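Local atomic coordinates of NS6 protease (Murine norovirus 1, PDB entry 4ASH), a protein that cleaves the viral polyprotein, probably, as a calicivirus cysteine peptidase with a trypsin-like (chymotrypsin-type) fold. Residues S9-V12 with G17-F20; L97-R102 with L134-G139. The protein carries 1 engineered substitution. One frame throughout, in Å; residues are numbered along the deposited sequence.

In the fold
NS6 folds as two beta domains of the trypsin-like type; contact 1 (9-12 with 17-20) is the first hairpin of the N-terminal domain, whereas contact 2 (97-102 with 134-139) sets a surface loop of the C-terminal domain against a long strand. Their centres lie 15 Å apart, and Trp-18 NE1 approaches Gly-139 O to 3.0 Å across the divide. Just beyond, Trp-18 shares a backbone hydrogen bond with Ala-141, which occupies the place where relatives carry the nucleophilic cysteine and is probably the engineered residue. Trp-18 of contact 1 and the Gly-139 end of contact 2 thus lie next to the likely active-site residue, while Leu-99 packs on the loop farther out.

Contact 1: residues S9-V12 with G17-F20; sequences SRVV and GWGF
Arg-10 and Phe-20 pack side chain to side chain at the open end of an antiparallel beta hairpin, the first hairpin of the antiparallel sheet of the N-terminal domain in this chymotrypsin-like fold. The arginine CB presses on Phe-20 CE1 at 3.3 Å, a tight carbon-carbon contact. CG is more distant from that same ring atom. Beyond it the extended chain crosses the ring at a slant, bringing CD to 3.4 Å from Phe-20 CZ. At the tip the guanidinium plane is turned 26° from that of the phenyl ring; NH2 bonds to Pro-71 O and NH1 to Trp-21 O, so two backbone carbonyls grip the charged group in a buried setting. Val-11 shares a face of the sheet with Phe-20, and the two form a non-hydrogen-bonded pair in which Val-11 CG2 meets the edge of the ring at CD1, 3.7 Å away. CG1, anti to the backbone N (chi1 -177°), is directed instead to Trp-18 CE3. Val-12, on the other face, makes the hydrogen-bonded pair with Gly-19: its N donates to Gly-19 O at 3.1 Å, the donor tilted 25° from the carbonyl plane, while Gly-19 N returns a bond to Val-12 O. The indole of Trp-18 leans over the end of this pairing, bringing CE3 to 3.3 Å from Val-12 C. Val-12 O also accepts a CA-H...O contact, with Trp-18 CA 3.2 Å from it.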
ATOM      1  N   SER A   9       9.837  -1.549  10.356  1.00 21.85           N
ATOM      2  CA  SER A   9       9.154  -1.100  11.564  1.00 21.87           C
ATOM      3  C   SER A   9       8.005  -0.154  11.217  1.00 16.54           C
ATOM      4  O   SER A   9       7.163   0.138  12.077  1.00 19.99           O
ATOM      5  CB  SER A   9      10.128  -0.424  12.538  1.00 26.47           C
ATOM      6  OG  SER A   9      10.393   0.896  12.125  1.00 27.27           O
ATOM      7  N   ARG A  10       7.961   0.269   9.948  1.00 18.70           N
ATOM      8  CA  ARG A  10       6.909   1.135   9.403  1.00 19.23           C
ATOM      9  C   ARG A  10       5.645   0.359   9.048  1.00 14.82           C
ATOM     10  O   ARG A  10       4.585   0.960   8.830  1.00 14.31           O
ATOM     11  CB  ARG A  10       7.372   1.834   8.114  1.00 20.78           C
ATOM     12  CG  ARG A  10       8.507   2.839   8.236  1.00 27.92           C
ATOM     13  CD  ARG A  10       8.814   3.390   6.847  1.00 29.46           C
ATOM     14  NE  ARG A  10      10.006   4.224   6.840  1.00 31.58           N
ATOM     15  CZ  ARG A  10      10.010   5.532   6.623  1.00 29.01           C
ATOM     16  NH1 ARG A  10       8.878   6.179   6.346  1.00 22.27           N
ATOM     17  NH2 ARG A  10      11.157   6.187   6.655  1.00 36.13           N
ATOM     18  N   VAL A  11       5.765  -0.969   8.950  1.00 14.84           N
ATOM     19  CA  VAL A  11       4.641  -1.821   8.584  1.00 13.40           C
ATOM     20  C   VAL A  11       4.041  -2.354   9.878  1.00 14.35           C
ATOM     21  O   VAL A  11       4.725  -3.031  10.655  1.00 17.75           O
ATOM     22  CB  VAL A  11       5.082  -2.988   7.672  1.00 16.87           C
ATOM     23  CG1 VAL A  11       3.877  -3.826   7.246  1.00 16.10           C
ATOM     24  CG2 VAL A  11       5.807  -2.457   6.427  1.00 15.16           C
ATOM     25  N   VAL A  12       2.790  -1.986  10.142  1.00 15.55           N
ATOM     26  CA  VAL A  12       2.110  -2.393  11.380  1.00 14.59           C
ATOM     27  C   VAL A  12       0.711  -2.927  11.119  1.00 17.85           C
ATOM     28  O   VAL A  12       0.085  -2.597  10.106  1.00 15.05           O
ATOM     29  CB  VAL A  12       2.030  -1.240  12.422  1.00 15.84           C
ATOM     30  CG1 VAL A  12       3.433  -0.768  12.816  1.00 21.02           C
ATOM     31  CG2 VAL A  12       1.201  -0.066  11.888  1.00 19.58           C
ATOM     32  N   GLY A  17      -5.940  -5.884   8.459  1.00 16.03           N
ATOM     33  CA  GLY A  17      -4.762  -5.992   7.622  1.00 18.22           C
ATOM     34  C   GLY A  17      -3.567  -5.271   8.214  1.00 16.73           C
ATOM     35  O   GLY A  17      -3.231  -5.433   9.395  1.00 15.22           O
ATOM     36  N   TRP A  18      -2.931  -4.458   7.372  1.00 14.87           N
ATOM     37  CA  TRP A  18      -1.700  -3.768   7.716  1.00 13.40           C
ATOM     38  C   TRP A  18      -1.758  -2.357   7.162  1.00 13.45           C
ATOM     39  O   TRP A  18      -2.633  -2.039   6.358  1.00 15.73           O
ATOM     40  CB  TRP A  18      -0.509  -4.495   7.102  1.00 13.71           C
ATOM     41  CG  TRP A  18      -0.439  -5.902   7.577  1.00 13.12           C
ATOM     42  CD1 TRP A  18      -1.122  -6.961   7.071  1.00 13.85           C
ATOM     43  CD2 TRP A  18       0.335  -6.394   8.667  1.00 16.82           C
ATOM     44  NE1 TRP A  18      -0.821  -8.104   7.790  1.00 15.25           N
ATOM     45  CE2 TRP A  18       0.077  -7.773   8.772  1.00 16.64           C
ATOM     46  CE3 TRP A  18       1.230  -5.802   9.568  1.00 15.56           C
ATOM     47  CZ2 TRP A  18       0.680  -8.567   9.739  1.00 17.03           C
ATOM     48  CZ3 TRP A  18       1.830  -6.596  10.525  1.00 16.04           C
ATOM     49  CH2 TRP A  18       1.549  -7.962  10.601  1.00 18.84           C
ATOM     50  N   GLY A  19      -0.832  -1.516   7.607  1.00 14.14           N
ATOM     51  CA  GLY A  19      -0.640  -0.205   7.000  1.00 15.92           C
ATOM     52  C   GLY A  19       0.829   0.173   7.095  1.00 16.94           C
ATOM     53  O   GLY A  19       1.636  -0.585   7.667  1.00 15.59           O
ATOM     54  N   PHE A  20       1.175   1.344   6.561  1.00 13.67           N
ATOM     55  CA  PHE A  20       2.566   1.749   6.392  1.00 14.22           C
ATOM     56  C   PHE A  20       2.733   3.219   6.713  1.00 13.21           C
ATOM     57  O   PHE A  20       1.987   4.065   6.191  1.00 15.07           O
ATOM     58  CB  PHE A  20       2.993   1.511   4.941  1.00 14.05           C
ATOM     59  CG  PHE A  20       4.442   1.823   4.662  1.00 13.13           C
ATOM     60  CD1 PHE A  20       5.448   1.003   5.151  1.00 16.20           C
ATOM     61  CD2 PHE A  20       4.801   2.933   3.901  1.00 16.27           C
ATOM     62  CE1 PHE A  20       6.774   1.266   4.884  1.00 20.70           C
ATOM     63  CE2 PHE A  20       6.129   3.203   3.634  1.00 17.01           C
ATOM     64  CZ  PHE A  20       7.116   2.380   4.116  1.00 20.61           C
TER

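Contact 2: residues L97-R102 with L134-G139; sequences LALAVR and LGTIPG
Leu-99 reaches across from its strand to the loop containing Gly-135 and Thr-136, and its two methyls make the contact. The apolar part is small. CD1 lies 3.8 Å from Thr-136 CG2, methyl against methyl, with the two side chains set obliquely to each other. With CG beside its own backbone N (chi1 -60°) and CD1 fully extended beyond it, the leucine holds that methyl out towards the loop. Thr-136 answers with CG2 rather than its hydroxyl: chi1 of 58° puts OG1 between the backbone N and the carbonyl carbon and leaves the methyl as the branch facing Leu-99.

A second group of contacts is between methyls and main-chain atoms. Leu-99 CD1 sits squarely over the face of the peptide that joins Gly-135 to Thr-136, 3.8 Å from Gly-135 C and nearly as close to the O and N of that unit. The other branch, CD2, is 3.8 Å from Leu-134 O, at a residue that is itself poorly ordered. These are van der Waals contacts, and the polar anchors of the loop come from elsewhere: Gly-135 O accepts from Arg-91 NH2, and Ile-137 N donates to Asp-140 OD2.

Around the contact, Leu-99 pairs by backbone hydrogen bonding with Val-87 of strand 84-90, and its side chain also touches Val-89. The loop lies between strands 114-123 and 144-149, and Thr-136 packs on His-159 and Ala-162 of strand 152-162 and on Val-169 of strand 168-172. A threonine beside such a histidine is consistent with the S1 pocket of norovirus proteases, which would here border strands 152-162 and 168-172.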
ATOM      1  N   LEU A  97       8.411 -10.855   4.772  1.00 17.88           N
ATOM      2  CA  LEU A  97       8.609 -11.488   3.480  1.00 18.80           C
ATOM      3  C   LEU A  97       8.553 -10.435   2.384  1.00 20.46           C
ATOM      4  O   LEU A  97       7.484  -9.926   2.069  1.00 23.74           O
ATOM      5  CB  LEU A  97       7.504 -12.507   3.213  1.00 22.19           C
ATOM      6  CG  LEU A  97       7.418 -13.693   4.171  1.00 30.31           C
ATOM      7  CD1 LEU A  97       6.071 -14.382   4.035  1.00 34.12           C
ATOM      8  CD2 LEU A  97       8.550 -14.653   3.889  1.00 40.01           C
ATOM      9  N   ALA A  98       9.706 -10.109   1.815  1.00 20.61           N
ATOM     10  CA  ALA A  98       9.757  -9.181   0.701  1.00 18.06           C
ATOM     11  C   ALA A  98       9.473  -9.972  -0.572  1.00 23.15           C
ATOM     12  O   ALA A  98      10.177 -10.930  -0.888  1.00 28.06           O
ATOM     13  CB  ALA A  98      11.110  -8.515   0.633  1.00 22.77           C
ATOM     14  N   LEU A  99       8.427  -9.586  -1.293  1.00 21.74           N
ATOM     15  CA  LEU A  99       8.031 -10.338  -2.476  1.00 19.12           C
ATOM     16  C   LEU A  99       8.326  -9.523  -3.725  1.00 20.07           C
ATOM     17  O   LEU A  99       7.818  -8.418  -3.871  1.00 21.74           O
ATOM     18  CB  LEU A  99       6.545 -10.672  -2.420  1.00 20.85           C
ATOM     19  CG  LEU A  99       6.051 -11.513  -1.239  1.00 24.15           C
ATOM     20  CD1 LEU A  99       4.567 -11.784  -1.398  1.00 24.94           C
ATOM     21  CD2 LEU A  99       6.838 -12.814  -1.136  1.00 28.12           C
ATOM     22  N   ALA A 100       9.165 -10.052  -4.608  1.00 21.20           N
ATOM     23  CA  ALA A 100       9.477  -9.335  -5.844  1.00 20.47           C
ATOM     24  C   ALA A 100       8.269  -9.349  -6.769  1.00 20.45           C
ATOM     25  O   ALA A 100       7.597 -10.362  -6.915  1.00 22.63           O
ATOM     26  CB  ALA A 100      10.692  -9.938  -6.533  1.00 26.51           C
ATOM     27  N   VAL A 101       7.996  -8.207  -7.391  1.00 23.05           N
ATOM     28  CA  VAL A 101       6.836  -8.078  -8.262  1.00 21.79           C
ATOM     29  C   VAL A 101       7.158  -7.163  -9.435  1.00 20.76           C
ATOM     30  O   VAL A 101       7.682  -6.066  -9.248  1.00 21.41           O
ATOM     31  CB  VAL A 101       5.609  -7.529  -7.486  1.00 22.95           C
ATOM     32  CG1 VAL A 101       5.909  -6.174  -6.857  1.00 20.69           C
ATOM     33  CG2 VAL A 101       4.393  -7.431  -8.394  1.00 23.43           C
ATOM     34  N   ARG A 102       6.860  -7.627 -10.648  1.00 20.27           N
ATOM     35  CA  ARG A 102       6.986  -6.760 -11.813  1.00 21.48           C
ATOM     36  C   ARG A 102       5.708  -5.946 -11.952  1.00 19.85           C
ATOM     37  O   ARG A 102       4.625  -6.508 -12.116  1.00 22.01           O
ATOM     38  CB  ARG A 102       7.229  -7.563 -13.083  1.00 26.24           C
ATOM     39  CG  ARG A 102       7.402  -6.648 -14.292  1.00 26.47           C
ATOM     40  CD  ARG A 102       7.171  -7.382 -15.594  1.00 29.24           C
ATOM     41  NE  ARG A 102       7.467  -6.532 -16.747  1.00 32.29           N
ATOM     42  CZ  ARG A 102       6.607  -5.696 -17.322  1.00 30.06           C
ATOM     43  NH1 ARG A 102       5.366  -5.567 -16.866  1.00 26.58           N
ATOM     44  NH2 ARG A 102       6.997  -4.981 -18.371  1.00 29.09           N
ATOM     45  N   LEU A 134       3.685 -19.299  -2.055  1.00 67.09           N
ATOM     46  CA  LEU A 134       4.703 -18.407  -1.514  1.00 60.60           C
ATOM     47  C   LEU A 134       4.456 -16.974  -1.973  1.00 46.70           C
ATOM     48  O   LEU A 134       5.393 -16.202  -2.194  1.00 44.46           O
ATOM     49  CB  LEU A 134       6.094 -18.863  -1.950  1.00 70.36           C
ATOM     50  CG  LEU A 134       6.401 -20.338  -1.691  1.00 77.73           C
ATOM     51  CD1 LEU A 134       7.797 -20.685  -2.188  1.00 80.58           C
ATOM     52  CD2 LEU A 134       6.243 -20.677  -0.212  1.00 78.93           C
ATOM     53  N   GLY A 135       3.186 -16.630  -2.130  1.00 28.52           N
ATOM     54  CA  GLY A 135       2.818 -15.292  -2.539  1.00 23.33           C
ATOM     55  C   GLY A 135       2.059 -14.594  -1.435  1.00 24.92           C
ATOM     56  O   GLY A 135       2.331 -14.817  -0.253  1.00 22.16           O
ATOM     57  N   THR A 136       1.120 -13.736  -1.813  1.00 22.14           N
ATOM     58  CA  THR A 136       0.289 -13.044  -0.838  1.00 18.66           C
ATOM     59  C   THR A 136      -0.889 -13.927  -0.462  1.00 22.18           C
ATOM     60  O   THR A 136      -1.302 -14.814  -1.237  1.00 24.00           O
ATOM     61  CB  THR A 136      -0.220 -11.681  -1.353  1.00 18.32           C
ATOM     62  OG1 THR A 136      -0.963 -11.872  -2.565  1.00 20.49           O
ATOM     63  CG2 THR A 136       0.950 -10.741  -1.621  1.00 17.82           C
ATOM     64  N   ILE A 137      -1.403 -13.709   0.742  1.00 21.72           N
ATOM     65  CA  ILE A 137      -2.522 -14.474   1.261  1.00 19.75           C
ATOM     66  C   ILE A 137      -3.561 -13.563   1.896  1.00 19.74           C
ATOM     67  O   ILE A 137      -3.280 -12.402   2.181  1.00 18.86           O
ATOM     68  CB  ILE A 137      -2.051 -15.482   2.323  1.00 21.19           C
ATOM     69  CG1 ILE A 137      -1.455 -14.742   3.526  1.00 19.32           C
ATOM     70  CG2 ILE A 137      -1.050 -16.456   1.725  1.00 23.85           C
ATOM     71  CD1 ILE A 137      -1.057 -15.667   4.676  1.00 22.66           C
ATOM     72  N   PRO A 138      -4.775 -14.089   2.134  1.00 21.74           N
ATOM     73  CA  PRO A 138      -5.746 -13.296   2.894  1.00 17.79           C
ATOM     74  C   PRO A 138      -5.137 -12.838   4.205  1.00 17.24           C
ATOM     75  O   PRO A 138      -4.608 -13.653   4.979  1.00 20.98           O
ATOM     76  CB  PRO A 138      -6.871 -14.293   3.156  1.00 24.76           C
ATOM     77  CG  PRO A 138      -6.819 -15.193   1.980  1.00 24.43           C
ATOM     78  CD  PRO A 138      -5.355 -15.361   1.668  1.00 24.00           C
ATOM     79  N   GLY A 139      -5.204 -11.537   4.447  1.00 17.03           N
ATOM     80  CA  GLY A 139      -4.645 -10.946   5.644  1.00 17.71           C
ATOM     81  C   GLY A 139      -3.513  -9.988   5.315  1.00 16.78           C
ATOM     82  O   GLY A 139      -3.146  -9.177   6.162  1.00 16.93           O
TER